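Local coordinates for fructose-bisphosphate aldolase class I (Thermoproteus tenax, PDB 1W8S), which belongs to the DeoC/LacD family of class I aldolases and folds as a TIM barrel that assembles from several copies of one chain, at residues I160-A165 with V191-K196; M176-T181 with K185-A190; G219-G224 with A248-G253. The protein carries 2 engineered substitutions. All coordinates share one frame; numbering follows the deposited sequence.

Contact 1. Residues I160-A165 with V191-K196; sequences IVAYAA and VKVAGK
Two neighbouring helices draw together at Ala-165 and Ala-194, whose CA atoms are 5.4 Å apart, while one turn back along 160-165 the CA atoms of Ala-162 and Val-193 stand at 6.9 Å. Small residues permit the approach: the methyls meet with Ala-165 CB 4.3 Å from Ala-194 CB. Val-193 supplies the larger group. Its chi1 of -59° sets CG1 beside the backbone N and turns CG2 to the other helix, where it lies 3.6 Å from Ala-162 O and 4.2 Å from Ala-165 CB. No hydrogen bond crosses between the segments; methyl-to-methyl contacts and one methyl against a backbone carbonyl make up the touch. Helices 158-171 and 184-193 are consecutive in the outer layer of the TIM barrel, with strand 175-179 between them in sequence; Ala-165 and Ala-194 both rest on Met-176 of that strand. Beyond Ala-194 the chain leaves helical geometry at Gly-195, whose phi is positive. The carbonyl of Val-193 accepts a bond from Arg-166 NH1. Pro-31 of a second subunit packs on both Ala-162 and Val-193, and Lys-196 NZ bonds to Lys-67 O of that same subunit.

Contact 2. Residues M176-T181 with K185-A190; sequences MKIKYT and KTFSWA. With FBP (1,6-di-O-phosphono-beta-D-fructofuranose), chain O.
Tyr-180 turns its ring edge onto a face of Phe-187 in a T-shaped stack, with ring centroids 5.2 Å apart and planes at 79°. The CD1-CE1 edge does the touching, with Tyr-180 CD1 3.7 Å from Phe-187 CG and offset toward the rim of the face. At the edge of the Phe-187 ring, near its plane, Lys-179 O lies 3.3 Å from Phe-187 CE1; this oxygen is buried and has no polar partner in the model. Ile-178 approaches the ring obliquely, its CD1 3.7 Å from Phe-187 CE1, and the same methyl also meets Ala-190 CB. A chi1 of -160° swings the Phe-187 ring away from its own backbone N and against the strand residues.

Where the strand gives way to loop, Thr-181 OG1 donates to Thr-186 OG1 over 2.6 Å. Thr-186 OG1 also bonds to Asp-183 OD1, which links the hydroxyl pair to the start of the helix.

Lys-177 and Lys-179 alternate with Met-176 and Ile-178, which face the helix layer, and extend to the bound FBP. Lys-177, its chain bent at chi3 (66°), places NZ 2.5 Å from FBP O2, whereas the extended Lys-179 brings NZ within 2.8 Å of phosphate oxygen FBP O6P and forms a salt bridge with Glu-155. Such a division of labour is characteristic of a TIM-barrel beta-alpha unit: strand 175-179 presents alternate side chains to the ligand pocket at its C-terminal end and to helix 184-193 behind it.

Contact 3. Residues G219-G224 with A248-G253; sequences GVLEAG and AELVYG
Leu-221 reaches across from helix 210-222 and sets one methyl against the last helix, between Leu-250 and Val-251. Its CG lies anti to the carbonyl carbon (chi1 -64°), and a chi2 of 164° carries CD1 outward, nearly anti to CA, so that this branch does the touching. CD1 meets backbone as much as side chain: it is 3.7 Å from Leu-250 O and 3.9 Å from Val-251 CA. The two aliphatic partners flank that backbone patch, Leu-250 CG and Val-251 CG2 each 4.2 Å from Leu-221 CD1.

The two partners are oriented differently. Leu-250 swings its CG anti to the backbone N (chi1 178°), and although its CB does not aim at the other segment, its outer part comes nearer, also packing on Leu-214 and Val-217 of helix 210-222. Val-251 is buried; it offers CG2, and fits against Val-217 and, toward the barrel, Ile-19. Lys-17 touches both Leu-221 and Val-251, from the loop that leads into strand 18-22. Tyr-252 turns away from Leu-221; its hydroxyl bonds to Asp-56 and its ring makes a cation-pi contact with Arg-15.

Just past Leu-221, helix 210-222 finishes in a Schellman motif at Gly-224, where phi is positive and the N is 3.0 Å from Leu-221 O. The interface itself contains no hydrogen bond. It is helix-to-helix packing in the outer layer of a TIM barrel, joining the last two long helices, at the place where helix 240-253 comes back over the first strand, 18-22, as the ring closes.

In the fold
Contacts 1 and 2 share helix 184-193, and their centres are only 7 Å apart; along the chain contact 2 is nested inside the loop that contact 1 closes. They touch where Ala-165 CB lies 3.5 Å from Ala-190 O. Contact 3 follows in series, centred 14 Å from contact 2 and 18 Å from contact 1. Its bridge to contact 2 is aromatic on one side: Tyr-180 CD1 lies 3.6 Å from Val-220 CG2, and Phe-187 CD2 3.7 Å from Ala-223 CB. Of the three, contact 2 bears on the pocket directly, through its two lysines, whereas at contact 3 the Val-251 side chain remains about 12 Å from a bound FBP.

Contact 1. Residues I160-A165 with V191-K196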
ATOM      1  N   ILE E 160     -25.670   3.681 -17.137  1.00 11.69           N
ATOM      2  CA  ILE E 160     -24.271   3.878 -16.758  1.00 11.72           C
ATOM      3  C   ILE E 160     -24.023   5.355 -16.516  1.00 11.62           C
ATOM      4  O   ILE E 160     -23.391   5.749 -15.527  1.00 10.57           O
ATOM      5  CB  ILE E 160     -23.305   3.302 -17.855  1.00 12.08           C
ATOM      6  CG1 ILE E 160     -23.486   1.797 -18.013  1.00 13.05           C
ATOM      7  CG2 ILE E 160     -21.869   3.640 -17.549  1.00 13.66           C
ATOM      8  CD1 ILE E 160     -23.174   1.015 -16.798  1.00 14.38           C
ATOM      9  N   VAL E 161     -24.565   6.212 -17.385  1.00 10.56           N
ATOM     10  CA  VAL E 161     -24.349   7.650 -17.186  1.00 11.46           C
ATOM     11  C   VAL E 161     -25.088   8.165 -15.934  1.00 11.62           C
ATOM     12  O   VAL E 161     -24.559   8.971 -15.178  1.00 10.75           O
ATOM     13  CB  VAL E 161     -24.748   8.450 -18.456  1.00 11.53           C
ATOM     14  CG1 VAL E 161     -24.778   9.936 -18.218  1.00 10.35           C
ATOM     15  CG2 VAL E 161     -23.811   8.084 -19.636  1.00 12.12           C
ATOM     16  N   ALA E 162     -26.344   7.757 -15.746  1.00 11.36           N
ATOM     17  CA  ALA E 162     -27.037   8.089 -14.496  1.00 11.64           C
ATOM     18  C   ALA E 162     -26.265   7.579 -13.253  1.00 11.31           C
ATOM     19  O   ALA E 162     -26.173   8.293 -12.244  1.00 11.13           O
ATOM     20  CB  ALA E 162     -28.453   7.574 -14.525  1.00 12.35           C
ATOM     21  N   TYR E 163     -25.682   6.382 -13.328  1.00 10.50           N
ATOM     22  CA  TYR E 163     -24.878   5.843 -12.200  1.00 10.56           C
ATOM     23  C   TYR E 163     -23.681   6.762 -11.988  1.00 10.37           C
ATOM     24  O   TYR E 163     -23.375   7.172 -10.856  1.00 11.87           O
ATOM     25  CB  TYR E 163     -24.468   4.390 -12.450  1.00 10.47           C
ATOM     26  CG  TYR E 163     -24.281   3.485 -11.217  1.00 10.55           C
ATOM     27  CD1 TYR E 163     -24.358   2.096 -11.346  1.00 11.24           C
ATOM     28  CD2 TYR E 163     -24.018   4.009  -9.940  1.00 10.46           C
ATOM     29  CE1 TYR E 163     -24.180   1.245 -10.230  1.00 12.52           C
ATOM     30  CE2 TYR E 163     -23.853   3.173  -8.823  1.00 12.45           C
ATOM     31  CZ  TYR E 163     -23.924   1.802  -8.965  1.00 10.32           C
ATOM     32  OH  TYR E 163     -23.733   0.986  -7.853  1.00 13.83           O
ATOM     33  N   ALA E 164     -23.047   7.168 -13.077  1.00 10.45           N
ATOM     34  CA  ALA E 164     -21.866   8.002 -12.992  1.00 10.75           C
ATOM     35  C   ALA E 164     -22.209   9.281 -12.229  1.00 11.62           C
ATOM     36  O   ALA E 164     -21.475   9.725 -11.359  1.00 12.75           O
ATOM     37  CB  ALA E 164     -21.371   8.333 -14.368  1.00 10.86           C
ATOM     38  N   ALA E 165     -23.332   9.873 -12.592  1.00 10.92           N
ATOM     39  CA  ALA E 165     -23.765  11.130 -12.031  1.00 11.95           C
ATOM     40  C   ALA E 165     -24.084  10.962 -10.545  1.00 11.69           C
ATOM     41  O   ALA E 165     -23.701  11.790  -9.715  1.00 11.94           O
ATOM     42  CB  ALA E 165     -24.992  11.627 -12.783  1.00 12.24           C
ATOM     43  N   VAL E 191     -29.098  14.047 -14.993  1.00 14.12           N
ATOM     44  CA  VAL E 191     -29.141  15.369 -14.400  1.00 14.29           C
ATOM     45  C   VAL E 191     -30.029  15.375 -13.170  1.00 15.20           C
ATOM     46  O   VAL E 191     -29.692  16.014 -12.170  1.00 14.93           O
ATOM     47  CB  VAL E 191     -29.641  16.398 -15.448  1.00 14.94           C
ATOM     48  CG1 VAL E 191     -29.900  17.786 -14.823  1.00 15.33           C
ATOM     49  CG2 VAL E 191     -28.641  16.491 -16.604  1.00 13.12           C
ATOM     50  N   LYS E 192     -31.176  14.689 -13.238  1.00 15.59           N
ATOM     51  CA  LYS E 192     -32.079  14.670 -12.097  1.00 16.32           C
ATOM     52  C   LYS E 192     -31.434  14.016 -10.884  1.00 15.53           C
ATOM     53  O   LYS E 192     -31.495  14.555  -9.774  1.00 15.11           O
ATOM     54  CB  LYS E 192     -33.403  13.978 -12.414  1.00 17.13           C
ATOM     55  CG  LYS E 192     -34.371  13.944 -11.203  1.00 19.88           C
ATOM     56  CD  LYS E 192     -35.695  13.262 -11.536  1.00 25.06           C
ATOM     57  CE  LYS E 192     -36.619  13.161 -10.293  1.00 26.85           C
ATOM     58  NZ  LYS E 192     -38.043  13.137 -10.728  1.00 29.48           N
ATOM     59  N   VAL E 193     -30.774  12.879 -11.083  1.00 15.24           N
ATOM     60  CA  VAL E 193     -30.250  12.131  -9.953  1.00 15.15           C
ATOM     61  C   VAL E 193     -29.005  12.800  -9.352  1.00 15.41           C
ATOM     62  O   VAL E 193     -28.621  12.485  -8.227  1.00 14.73           O
ATOM     63  CB  VAL E 193     -29.938  10.641 -10.311  1.00 15.61           C
ATOM     64  CG1 VAL E 193     -31.175   9.936 -10.790  1.00 16.50           C
ATOM     65  CG2 VAL E 193     -28.816  10.553 -11.327  1.00 16.01           C
ATOM     66  N   ALA E 194     -28.375  13.693 -10.122  1.00 13.97           N
ATOM     67  CA  ALA E 194     -27.262  14.504  -9.661  1.00 14.01           C
ATOM     68  C   ALA E 194     -27.750  15.598  -8.688  1.00 13.85           C
ATOM     69  O   ALA E 194     -26.949  16.229  -8.008  1.00 13.46           O
ATOM     70  CB  ALA E 194     -26.588  15.135 -10.844  1.00 14.40           C
ATOM     71  N   GLY E 195     -29.064  15.848  -8.656  1.00 13.27           N
ATOM     72  CA  GLY E 195     -29.669  16.763  -7.698  1.00 12.96           C
ATOM     73  C   GLY E 195     -29.128  18.176  -7.800  1.00 14.15           C
ATOM     74  O   GLY E 195     -29.071  18.758  -8.894  1.00 13.45           O
ATOM     75  N   LYS E 196     -28.705  18.736  -6.659  1.00 14.04           N
ATOM     76  CA  LYS E 196     -28.160  20.094  -6.596  1.00 15.65           C
ATOM     77  C   LYS E 196     -26.749  20.257  -7.210  1.00 14.48           C
ATOM     78  O   LYS E 196     -26.234  21.381  -7.290  1.00 13.87           O
ATOM     79  CB  LYS E 196     -28.005  20.515  -5.114  1.00 15.84           C
ATOM     80  CG  LYS E 196     -29.291  20.607  -4.320  1.00 20.75           C
ATOM     81  CD  LYS E 196     -28.918  20.838  -2.818  1.00 21.24           C
ATOM     82  CE  LYS E 196     -30.119  21.173  -1.982  1.00 24.46           C
ATOM     83  NZ  LYS E 196     -29.711  21.685  -0.663  1.00 24.50           N
TER

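Contact 2. Residues M176-T181 with K185-A190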
ATOM      1  N   MET E 176     -19.817  18.221 -11.564  1.00 11.30           N
ATOM      2  CA  MET E 176     -19.369  16.968 -12.162  1.00 11.80           C
ATOM      3  C   MET E 176     -19.321  17.041 -13.681  1.00 12.16           C
ATOM      4  O   MET E 176     -20.009  17.865 -14.303  1.00 13.32           O
ATOM      5  CB  MET E 176     -20.264  15.799 -11.719  1.00 12.17           C
ATOM      6  CG  MET E 176     -21.680  15.809 -12.318  1.00 11.90           C
ATOM      7  SD  MET E 176     -22.709  14.423 -11.722  1.00 14.23           S
ATOM      8  CE  MET E 176     -23.103  15.047 -10.105  1.00 11.56           C
ATOM      9  N   LYS E 177     -18.536  16.141 -14.254  1.00 12.89           N
ATOM     10  CA  LYS E 177     -18.414  15.960 -15.681  1.00 13.44           C
ATOM     11  C   LYS E 177     -18.740  14.521 -15.989  1.00 13.31           C
ATOM     12  O   LYS E 177     -18.200  13.619 -15.359  1.00 12.32           O
ATOM     13  CB  LYS E 177     -16.996  16.282 -16.125  1.00 13.36           C
ATOM     14  CG  LYS E 177     -16.687  15.926 -17.559  1.00 17.56           C
ATOM     15  CD  LYS E 177     -15.402  16.648 -18.087  1.00 20.50           C
ATOM     16  CE  LYS E 177     -14.121  16.205 -17.381  1.00 25.60           C
ATOM     17  NZ  LYS E 177     -12.871  16.438 -18.174  1.00 25.46           N
ATOM     18  N   ILE E 178     -19.671  14.294 -16.904  1.00 12.39           N
ATOM     19  CA  ILE E 178     -20.086  12.946 -17.293  1.00 12.99           C
ATOM     20  C   ILE E 178     -20.313  12.898 -18.805  1.00 13.32           C
ATOM     21  O   ILE E 178     -20.439  13.940 -19.443  1.00 13.78           O
ATOM     22  CB  ILE E 178     -21.375  12.499 -16.555  1.00 12.86           C
ATOM     23  CG1 ILE E 178     -22.568  13.375 -16.954  1.00 12.90           C
ATOM     24  CG2 ILE E 178     -21.161  12.487 -15.039  1.00 12.12           C
ATOM     25  CD1 ILE E 178     -23.848  12.971 -16.311  1.00 13.67           C
ATOM     26  N   LYS E 179     -20.379  11.689 -19.354  1.00 14.15           N
ATOM     27  CA  LYS E 179     -20.603  11.476 -20.786  1.00 13.83           C
ATOM     28  C   LYS E 179     -22.076  11.639 -21.144  1.00 13.82           C
ATOM     29  O   LYS E 179     -22.965  11.335 -20.362  1.00 13.51           O
ATOM     30  CB  LYS E 179     -20.113  10.060 -21.195  1.00 13.72           C
ATOM     31  CG  LYS E 179     -18.566   9.922 -21.050  1.00 17.34           C
ATOM     32  CD  LYS E 179     -17.971   8.686 -21.744  1.00 18.93           C
ATOM     33  CE  LYS E 179     -16.451   8.863 -21.886  1.00 20.74           C
ATOM     34  NZ  LYS E 179     -15.729   7.722 -22.556  1.00 24.12           N
ATOM     35  N   TYR E 180     -22.320  12.101 -22.358  1.00 13.98           N
ATOM     36  CA  TYR E 180     -23.655  12.236 -22.890  1.00 13.93           C
ATOM     37  C   TYR E 180     -24.200  10.870 -23.316  1.00 13.76           C
ATOM     38  O   TYR E 180     -23.463  10.047 -23.874  1.00 13.60           O
ATOM     39  CB  TYR E 180     -23.604  13.193 -24.102  1.00 14.37           C
ATOM     40  CG  TYR E 180     -24.945  13.599 -24.649  1.00 13.23           C
ATOM     41  CD1 TYR E 180     -25.986  13.974 -23.804  1.00 13.97           C
ATOM     42  CD2 TYR E 180     -25.173  13.647 -26.022  1.00 14.93           C
ATOM     43  CE1 TYR E 180     -27.221  14.348 -24.295  1.00 13.81           C
ATOM     44  CE2 TYR E 180     -26.427  14.027 -26.527  1.00 12.75           C
ATOM     45  CZ  TYR E 180     -27.444  14.374 -25.651  1.00 13.74           C
ATOM     46  OH  TYR E 180     -28.690  14.753 -26.127  1.00 12.29           O
ATOM     47  N   THR E 181     -25.493  10.638 -23.051  1.00 14.03           N
ATOM     48  CA  THR E 181     -26.174   9.421 -23.487  1.00 14.10           C
ATOM     49  C   THR E 181     -26.572   9.424 -24.968  1.00 15.04           C
ATOM     50  O   THR E 181     -26.933   8.376 -25.513  1.00 14.94           O
ATOM     51  CB  THR E 181     -27.448   9.188 -22.653  1.00 14.96           C
ATOM     52  OG1 THR E 181     -28.300  10.368 -22.683  1.00 12.62           O
ATOM     53  CG2 THR E 181     -27.063   8.926 -21.173  1.00 13.57           C
ATOM     54  N   LYS E 185     -33.787  12.850 -23.183  1.00 16.57           N
ATOM     55  CA  LYS E 185     -34.644  12.205 -22.179  1.00 17.50           C
ATOM     56  C   LYS E 185     -33.794  11.407 -21.168  1.00 16.51           C
ATOM     57  O   LYS E 185     -33.932  11.599 -19.951  1.00 15.81           O
ATOM     58  CB  LYS E 185     -35.740  11.351 -22.830  1.00 18.79           C
ATOM     59  CG  LYS E 185     -36.448  10.333 -21.886  1.00 22.67           C
ATOM     60  CD  LYS E 185     -37.474  10.956 -20.956  1.00 27.39           C
ATOM     61  CE  LYS E 185     -38.903  10.526 -21.325  1.00 30.83           C
ATOM     62  NZ  LYS E 185     -39.132   9.044 -21.127  1.00 33.39           N
ATOM     63  N   THR E 186     -32.892  10.555 -21.670  1.00 15.05           N
ATOM     64  CA  THR E 186     -32.101   9.700 -20.805  1.00 14.47           C
ATOM     65  C   THR E 186     -31.084  10.530 -20.072  1.00 13.57           C
ATOM     66  O   THR E 186     -30.751  10.242 -18.930  1.00 14.04           O
ATOM     67  CB  THR E 186     -31.402   8.547 -21.581  1.00 14.11           C
ATOM     68  OG1 THR E 186     -30.586   9.084 -22.622  1.00 12.70           O
ATOM     69  CG2 THR E 186     -32.420   7.666 -22.281  1.00 15.97           C
ATOM     70  N   PHE E 187     -30.571  11.573 -20.713  1.00 13.35           N
ATOM     71  CA  PHE E 187     -29.622  12.450 -20.040  1.00 13.63           C
ATOM     72  C   PHE E 187     -30.283  13.301 -18.941  1.00 13.48           C
ATOM     73  O   PHE E 187     -29.657  13.609 -17.937  1.00 13.22           O
ATOM     74  CB  PHE E 187     -28.915  13.348 -21.031  1.00 13.70           C
ATOM     75  CG  PHE E 187     -27.624  13.905 -20.500  1.00 13.82           C
ATOM     76  CD1 PHE E 187     -26.573  13.039 -20.157  1.00 14.26           C
ATOM     77  CD2 PHE E 187     -27.450  15.256 -20.325  1.00 14.70           C
ATOM     78  CE1 PHE E 187     -25.364  13.538 -19.693  1.00 11.50           C
ATOM     79  CE2 PHE E 187     -26.251  15.748 -19.847  1.00 15.43           C
ATOM     80  CZ  PHE E 187     -25.208  14.881 -19.533  1.00 15.13           C
ATOM     81  N   SER E 188     -31.555  13.675 -19.115  1.00 13.44           N
ATOM     82  CA  SER E 188     -32.270  14.419 -18.058  1.00 13.79           C
ATOM     83  C   SER E 188     -32.437  13.583 -16.774  1.00 13.97           C
ATOM     84  O   SER E 188     -32.526  14.151 -15.695  1.00 14.72           O
ATOM     85  CB  SER E 188     -33.642  14.893 -18.554  1.00 14.05           C
ATOM     86  OG  SER E 188     -34.435  13.773 -18.808  1.00 15.89           O
ATOM     87  N   TRP E 189     -32.513  12.251 -16.885  1.00 13.83           N
ATOM     88  CA  TRP E 189     -32.548  11.378 -15.702  1.00 13.82           C
ATOM     89  C   TRP E 189     -31.194  11.453 -14.941  1.00 13.64           C
ATOM     90  O   TRP E 189     -31.153  11.493 -13.716  1.00 12.90           O
ATOM     91  CB  TRP E 189     -32.858   9.920 -16.087  1.00 14.05           C
ATOM     92  CG  TRP E 189     -32.806   8.919 -14.932  1.00 14.62           C
ATOM     93  CD1 TRP E 189     -32.001   7.809 -14.832  1.00 16.43           C
ATOM     94  CD2 TRP E 189     -33.609   8.929 -13.750  1.00 15.49           C
ATOM     95  NE1 TRP E 189     -32.230   7.159 -13.640  1.00 15.80           N
ATOM     96  CE2 TRP E 189     -33.224   7.818 -12.963  1.00 16.36           C
ATOM     97  CE3 TRP E 189     -34.624   9.766 -13.270  1.00 17.71           C
ATOM     98  CZ2 TRP E 189     -33.812   7.530 -11.733  1.00 14.70           C
ATOM     99  CZ3 TRP E 189     -35.211   9.472 -12.042  1.00 18.29           C
ATOM    100  CH2 TRP E 189     -34.803   8.368 -11.291  1.00 16.95           C
ATOM    101  N   ALA E 190     -30.093  11.452 -15.676  1.00 14.01           N
ATOM    102  CA  ALA E 190     -28.776  11.652 -15.072  1.00 13.57           C
ATOM    103  C   ALA E 190     -28.661  12.976 -14.335  1.00 13.74           C
ATOM    104  O   ALA E 190     -28.185  13.046 -13.200  1.00 14.03           O
ATOM    105  CB  ALA E 190     -27.701  11.555 -16.150  1.00 14.05           C
TER
HETATM  106  P1  FBP O 270     -13.180  16.145 -24.918  1.00 16.68           P
HETATM  107  O1P FBP O 270     -12.077  16.224 -25.899  1.00 16.25           O
HETATM  108  O2P FBP O 270     -14.362  17.130 -25.166  1.00 14.16           O
HETATM  109  O3P FBP O 270     -13.793  14.746 -24.794  1.00 15.13           O
HETATM  110  O1  FBP O 270     -12.550  16.544 -23.508  1.00 15.99           O
HETATM  111  C1  FBP O 270     -13.306  16.453 -22.320  1.00 20.84           C
HETATM  112  C2  FBP O 270     -12.745  15.315 -21.455  1.00 24.86           C
HETATM  113  O2  FBP O 270     -13.554  15.154 -20.268  1.00 26.06           O
HETATM  114  C3  FBP O 270     -11.280  15.508 -21.042  1.00 24.70           C
HETATM  115  O3  FBP O 270     -11.075  16.407 -19.964  1.00 25.41           O
HETATM  116  C4  FBP O 270     -10.886  14.069 -20.714  1.00 26.46           C
HETATM  117  O4  FBP O 270      -9.497  13.794 -20.775  1.00 28.33           O
HETATM  118  C5  FBP O 270     -11.612  13.302 -21.810  1.00 28.64           C
HETATM  119  O5  FBP O 270     -12.785  14.064 -22.144  1.00 27.88           O
HETATM  120  C6  FBP O 270     -11.972  11.900 -21.334  1.00 30.90           C
HETATM  121  O6  FBP O 270     -12.732  11.255 -22.340  1.00 34.26           O
HETATM  122  P2  FBP O 270     -12.268   9.832 -22.955  1.00 35.66           P
HETATM  123  O4P FBP O 270     -12.631   9.862 -24.421  1.00 34.36           O
HETATM  124  O5P FBP O 270     -10.780   9.611 -22.675  1.00 31.87           O
HETATM  125  O6P FBP O 270     -13.129   8.692 -22.382  1.00 29.44           O

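Contact 3. Residues G219-G224 with A248-G253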
ATOM      1  N   GLY E 219     -29.210  19.022 -26.943  1.00 15.06           N
ATOM      2  CA  GLY E 219     -29.777  17.968 -26.119  1.00 14.79           C
ATOM      3  C   GLY E 219     -29.360  18.097 -24.669  1.00 14.17           C
ATOM      4  O   GLY E 219     -30.168  17.970 -23.758  1.00 13.77           O
ATOM      5  N   VAL E 220     -28.075  18.346 -24.453  1.00 14.07           N
ATOM      6  CA  VAL E 220     -27.523  18.486 -23.105  1.00 14.81           C
ATOM      7  C   VAL E 220     -28.221  19.617 -22.334  1.00 14.89           C
ATOM      8  O   VAL E 220     -28.590  19.474 -21.160  1.00 14.54           O
ATOM      9  CB  VAL E 220     -25.993  18.745 -23.201  1.00 14.60           C
ATOM     10  CG1 VAL E 220     -25.432  19.358 -21.948  1.00 15.99           C
ATOM     11  CG2 VAL E 220     -25.268  17.444 -23.549  1.00 16.05           C
ATOM     12  N   LEU E 221     -28.395  20.740 -23.004  1.00 15.54           N
ATOM     13  CA  LEU E 221     -29.056  21.891 -22.391  1.00 15.78           C
ATOM     14  C   LEU E 221     -30.550  21.644 -22.132  1.00 15.82           C
ATOM     15  O   LEU E 221     -31.060  22.076 -21.123  1.00 15.36           O
ATOM     16  CB  LEU E 221     -28.856  23.136 -23.245  1.00 16.32           C
ATOM     17  CG  LEU E 221     -27.406  23.607 -23.387  1.00 16.84           C
ATOM     18  CD1 LEU E 221     -27.282  24.580 -24.552  1.00 17.92           C
ATOM     19  CD2 LEU E 221     -26.914  24.223 -22.061  1.00 17.55           C
ATOM     20  N   GLU E 222     -31.234  20.953 -23.037  1.00 16.38           N
ATOM     21  CA  GLU E 222     -32.654  20.591 -22.862  1.00 16.97           C
ATOM     22  C   GLU E 222     -32.863  19.684 -21.673  1.00 17.03           C
ATOM     23  O   GLU E 222     -33.904  19.730 -21.019  1.00 16.60           O
ATOM     24  CB  GLU E 222     -33.173  19.849 -24.088  1.00 17.47           C
ATOM     25  CG  GLU E 222     -33.418  20.747 -25.282  1.00 21.00           C
ATOM     26  CD  GLU E 222     -34.296  20.098 -26.326  1.00 23.28           C
ATOM     27  OE1 GLU E 222     -34.329  18.848 -26.402  1.00 24.11           O
ATOM     28  OE2 GLU E 222     -34.962  20.847 -27.064  1.00 26.95           O
ATOM     29  N   ALA E 223     -31.853  18.854 -21.416  1.00 16.06           N
ATOM     30  CA  ALA E 223     -31.864  17.898 -20.324  1.00 16.32           C
ATOM     31  C   ALA E 223     -31.602  18.619 -19.014  1.00 15.87           C
ATOM     32  O   ALA E 223     -31.784  18.053 -17.965  1.00 16.59           O
ATOM     33  CB  ALA E 223     -30.815  16.852 -20.531  1.00 16.47           C
ATOM     34  N   GLY E 224     -31.178  19.872 -19.083  1.00 15.39           N
ATOM     35  CA  GLY E 224     -31.058  20.693 -17.885  1.00 16.29           C
ATOM     36  C   GLY E 224     -29.644  20.703 -17.336  1.00 15.43           C
ATOM     37  O   GLY E 224     -29.395  21.133 -16.208  1.00 17.33           O
ATOM     38  N   ALA E 248     -20.636  29.216 -27.759  1.00 13.62           N
ATOM     39  CA  ALA E 248     -20.925  30.232 -26.761  1.00 14.35           C
ATOM     40  C   ALA E 248     -22.357  30.792 -26.949  1.00 15.30           C
ATOM     41  O   ALA E 248     -23.107  30.903 -25.972  1.00 15.35           O
ATOM     42  CB  ALA E 248     -19.882  31.372 -26.835  1.00 15.05           C
ATOM     43  N   GLU E 249     -22.748  31.099 -28.192  1.00 15.51           N
ATOM     44  CA  GLU E 249     -24.092  31.619 -28.424  1.00 15.73           C
ATOM     45  C   GLU E 249     -25.174  30.575 -28.124  1.00 15.60           C
ATOM     46  O   GLU E 249     -26.237  30.923 -27.612  1.00 15.63           O
ATOM     47  CB  GLU E 249     -24.306  32.122 -29.829  1.00 16.17           C
ATOM     48  CG  GLU E 249     -25.785  32.523 -29.989  1.00 18.55           C
ATOM     49  CD  GLU E 249     -26.052  33.573 -31.009  1.00 20.26           C
ATOM     50  OE1 GLU E 249     -25.235  33.684 -31.958  1.00 19.73           O
ATOM     51  OE2 GLU E 249     -27.107  34.265 -30.848  1.00 21.90           O
ATOM     52  N   LEU E 250     -24.923  29.312 -28.460  1.00 14.69           N
ATOM     53  CA  LEU E 250     -25.886  28.263 -28.150  1.00 14.47           C
ATOM     54  C   LEU E 250     -26.037  28.086 -26.645  1.00 14.07           C
ATOM     55  O   LEU E 250     -27.151  27.967 -26.148  1.00 13.96           O
ATOM     56  CB  LEU E 250     -25.484  26.933 -28.786  1.00 14.48           C
ATOM     57  CG  LEU E 250     -26.423  25.771 -28.468  1.00 15.57           C
ATOM     58  CD1 LEU E 250     -27.781  25.941 -29.128  1.00 18.01           C
ATOM     59  CD2 LEU E 250     -25.787  24.467 -28.918  1.00 16.75           C
ATOM     60  N   VAL E 251     -24.920  28.076 -25.924  1.00 13.50           N
ATOM     61  CA  VAL E 251     -24.935  27.728 -24.503  1.00 14.22           C
ATOM     62  C   VAL E 251     -25.358  28.930 -23.663  1.00 14.23           C
ATOM     63  O   VAL E 251     -26.227  28.805 -22.800  1.00 14.34           O
ATOM     64  CB  VAL E 251     -23.556  27.147 -24.035  1.00 13.96           C
ATOM     65  CG1 VAL E 251     -23.465  27.000 -22.496  1.00 14.17           C
ATOM     66  CG2 VAL E 251     -23.294  25.807 -24.688  1.00 14.32           C
ATOM     67  N   TYR E 252     -24.763  30.091 -23.919  1.00 13.90           N
ATOM     68  CA  TYR E 252     -25.068  31.286 -23.117  1.00 14.05           C
ATOM     69  C   TYR E 252     -26.331  31.996 -23.621  1.00 14.69           C
ATOM     70  O   TYR E 252     -27.019  32.677 -22.859  1.00 14.86           O
ATOM     71  CB  TYR E 252     -23.910  32.279 -23.161  1.00 14.17           C
ATOM     72  CG  TYR E 252     -22.573  31.671 -22.740  1.00 11.55           C
ATOM     73  CD1 TYR E 252     -22.451  30.901 -21.587  1.00 13.99           C
ATOM     74  CD2 TYR E 252     -21.423  31.912 -23.491  1.00 12.70           C
ATOM     75  CE1 TYR E 252     -21.252  30.356 -21.226  1.00 11.22           C
ATOM     76  CE2 TYR E 252     -20.212  31.386 -23.130  1.00 13.37           C
ATOM     77  CZ  TYR E 252     -20.128  30.601 -22.003  1.00 12.15           C
ATOM     78  OH  TYR E 252     -18.909  30.075 -21.669  1.00 12.86           O
ATOM     79  N   GLY E 253     -26.621  31.841 -24.899  1.00 14.90           N
ATOM     80  CA  GLY E 253     -27.760  32.518 -25.507  1.00 16.45           C
ATOM     81  C   GLY E 253     -29.083  31.831 -25.267  1.00 17.42           C
ATOM     82  O   GLY E 253     -30.121  32.478 -25.232  1.00 17.95           O
TER